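PDB 2W8X: Ion-channel modulator raklp from Rhipicephalus appendiculatus, which probably modulates host ion channels from tick saliva, activating maxiK potassium channels, and is built on a highly modified Kunitz/BPTI-type fold. Local coordinates for residues L31-L36 with R40-G45. Residues are numbered along the deposited sequence; the frame is centred on the assembly and turned at random. Where two conformers were deposited one is given.
Sequences LWHYNL and RCERGG
Trp-32 lies alongside Arg-43, and its indole can be followed outward from the backbone. CB starts 3.6 Å from the carbonyl O of Glu-42, CE3 passes the same oxygen, and at the far rim CZ3 and CH2 meet the arginine, CH2 standing 3.6 Å from Arg-43 CG. That methylene sits over the six-membered ring, 3.8 Å from its centroid, a CH-pi contact. The extended arginine chain then carries NE and CZ past CH2, the guanidinium inclined 46° to the indole. A broad aromatic suits this place because it receives the aliphatic part of an arginine whose charge can remain at the surface. With an alanine in place of Trp-32, the Arg-43 chain is likely to lose the ring face under its CG and be free to swing.

On the face shared with Glu-42, His-33 turns back to the backbone. With chi1 at 69°, CG stands between the backbone N and the carbonyl carbon, and ND1 donates a hydrogen bond to the carbonyl O of Gly-44 (2.7 Å). This hydrogen bond, in the imidazole plane, holds the ring's rotation, while CE1 rests 3.7 Å from Glu-42 CB. Gly-44 has a positive phi, which favours glycine, and a side chain at Gly-45 would crowd Leu-31 CB and Trp-32 O.

Tyr-34 presents its ring edge to the sulfur of Cys-41, CD1 to SG 4.0 Å, and its hydroxyl is hydrogen-bonded to Asn-39. Cys-41 is disulfide-bonded to Cys-59 of helix 56-70, which also packs against the tyrosine. Reciprocal backbone bonds join His-33 with Glu-42 and, near the turn, Asn-35 with Arg-40. Beyond the corner at Arg-43 the chain leaves for strand 44-46; strands 31-35 and 40-42 form the twisted antiparallel hairpin, tied by a disulfide to the C-terminal helix, that is characteristic of Kunitz/BPTI domains.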
loop_
_atom_site.group_PDB
_atom_site.type_symbol
_atom_site.label_atom_id
_atom_site.label_comp_id
_atom_site.label_asym_id
_atom_site.label_seq_id
_atom_site.Cartn_x
_atom_site.Cartn_y
_atom_site.Cartn_z
ATOM N N LEU A 31 -4.066 -1.777 -9.573
ATOM C CA LEU A 31 -3.089 -1.118 -8.715
ATOM C C LEU A 31 -2.427 0.013 -9.504
ATOM O O LEU A 31 -2.601 0.108 -10.705
ATOM C CB LEU A 31 -2.068 -2.123 -8.180
ATOM C CG LEU A 31 -2.665 -3.207 -7.283
ATOM C CD1 LEU A 31 -1.535 -4.121 -6.817
ATOM C CD2 LEU A 31 -3.456 -2.646 -6.076
ATOM N N TRP A 32 -1.669 0.854 -8.801
ATOM C CA TRP A 32 -0.873 1.926 -9.376
ATOM C C TRP A 32 0.586 1.811 -8.933
ATOM O O TRP A 32 0.901 1.149 -7.931
ATOM C CB TRP A 32 -1.444 3.274 -8.874
ATOM C CG TRP A 32 -2.846 3.527 -9.387
ATOM C CD1 TRP A 32 -3.996 2.902 -8.994
ATOM C CD2 TRP A 32 -3.225 4.442 -10.432
ATOM N NE1 TRP A 32 -5.069 3.369 -9.730
ATOM C CE2 TRP A 32 -4.623 4.319 -10.610
ATOM C CE3 TRP A 32 -2.525 5.366 -11.209
ATOM C CZ2 TRP A 32 -5.311 5.101 -11.536
ATOM C CZ3 TRP A 32 -3.217 6.133 -12.121
ATOM C CH2 TRP A 32 -4.585 5.978 -12.278
ATOM N N HIS A 33 1.482 2.468 -9.664
ATOM C CA HIS A 33 2.887 2.505 -9.310
ATOM C C HIS A 33 3.434 3.887 -9.564
ATOM O O HIS A 33 2.914 4.648 -10.390
ATOM C CB HIS A 33 3.695 1.448 -10.101
ATOM C CG HIS A 33 3.810 1.743 -11.562
ATOM N ND1 HIS A 33 2.826 1.412 -12.478
ATOM C CD2 HIS A 33 4.738 2.450 -12.245
ATOM C CE1 HIS A 33 3.195 1.831 -13.679
ATOM N NE2 HIS A 33 4.335 2.502 -13.562
ATOM N N TYR A 34 4.508 4.198 -8.869
ATOM C CA TYR A 34 5.200 5.463 -9.057
ATOM C C TYR A 34 6.400 5.329 -9.986
ATOM O O TYR A 34 7.234 4.434 -9.801
ATOM C CB TYR A 34 5.653 6.004 -7.728
ATOM C CG TYR A 34 6.376 7.339 -7.754
ATOM C CD1 TYR A 34 5.719 8.515 -8.120
ATOM C CD2 TYR A 34 7.692 7.440 -7.338
ATOM C CE1 TYR A 34 6.380 9.755 -8.076
ATOM C CE2 TYR A 34 8.340 8.663 -7.265
ATOM C CZ TYR A 34 7.688 9.813 -7.635
ATOM O OH TYR A 34 8.364 11.008 -7.569
ATOM N N ASN A 35 6.486 6.252 -10.962
ATOM C CA ASN A 35 7.639 6.382 -11.874
ATOM C C ASN A 35 8.484 7.531 -11.356
ATOM O O ASN A 35 8.141 8.720 -11.509
ATOM C CB ASN A 35 7.113 6.607 -13.302
ATOM C CG ASN A 35 8.186 6.646 -14.367
ATOM O OD1 ASN A 35 9.313 6.973 -14.099
ATOM N ND2 ASN A 35 7.796 6.346 -15.613
ATOM N N LEU A 36 9.601 7.168 -10.724
ATOM C CA LEU A 36 10.484 8.114 -10.084
ATOM C C LEU A 36 11.125 9.038 -11.126
ATOM O O LEU A 36 11.309 10.228 -10.847
ATOM C CB LEU A 36 11.549 7.373 -9.278
ATOM C CG LEU A 36 12.599 8.195 -8.548
ATOM C CD1 LEU A 36 12.043 9.122 -7.478
ATOM C CD2 LEU A 36 13.600 7.204 -7.947
ATOM N N ARG A 40 5.622 10.701 -11.567
ATOM C CA ARG A 40 4.225 10.502 -11.904
ATOM C C ARG A 40 3.757 9.115 -11.500
ATOM O O ARG A 40 4.449 8.107 -11.715
ATOM C CB ARG A 40 3.986 10.665 -13.403
ATOM C CG ARG A 40 4.222 12.057 -13.962
ATOM C CD ARG A 40 3.122 13.024 -13.542
ATOM N NE ARG A 40 3.409 13.774 -12.316
ATOM C CZ ARG A 40 4.252 14.807 -12.237
ATOM N NH1 ARG A 40 4.952 15.192 -13.287
ATOM N NH2 ARG A 40 4.425 15.420 -11.082
ATOM N N CYS A 41 2.569 9.077 -10.914
ATOM C CA CYS A 41 1.875 7.826 -10.639
ATOM C C CYS A 41 1.183 7.364 -11.910
ATOM O O CYS A 41 0.543 8.152 -12.629
ATOM C CB CYS A 41 0.878 8.074 -9.525
ATOM S SG CYS A 41 1.750 8.301 -7.939
ATOM N N GLU A 42 1.340 6.087 -12.192
ATOM C CA GLU A 42 0.813 5.465 -13.393
ATOM C C GLU A 42 0.084 4.172 -13.064
ATOM O O GLU A 42 0.226 3.610 -12.000
ATOM C CB GLU A 42 1.941 5.204 -14.393
ATOM C CG GLU A 42 2.773 6.425 -14.811
ATOM C CD GLU A 42 2.036 7.446 -15.695
ATOM O OE1 GLU A 42 0.863 7.223 -16.060
ATOM O OE2 GLU A 42 2.633 8.502 -16.041
ATOM N N ARG A 43 -0.705 3.697 -14.019
ATOM C CA ARG A 43 -1.511 2.533 -13.822
ATOM C C ARG A 43 -0.711 1.239 -13.834
ATOM O O ARG A 43 0.281 1.120 -14.582
ATOM C CB ARG A 43 -2.607 2.497 -14.884
ATOM C CG ARG A 43 -3.637 3.577 -14.717
ATOM C CD ARG A 43 -4.564 3.681 -15.911
ATOM N NE ARG A 43 -5.434 4.868 -15.753
ATOM C CZ ARG A 43 -6.688 4.830 -15.349
ATOM N NH1 ARG A 43 -7.270 3.684 -15.054
ATOM N NH2 ARG A 43 -7.375 5.975 -15.280
ATOM N N GLY A 44 -1.218 0.259 -13.076
ATOM C CA GLY A 44 -0.675 -1.087 -12.965
ATOM C C GLY A 44 0.264 -1.206 -11.788
ATOM O O GLY A 44 0.964 -0.254 -11.407
ATOM N N GLY A 45 0.312 -2.396 -11.213
ATOM C CA GLY A 45 1.357 -2.704 -10.199
ATOM C C GLY A 45 1.423 -4.177 -9.911
ATOM O O GLY A 45 0.455 -4.903 -10.155
#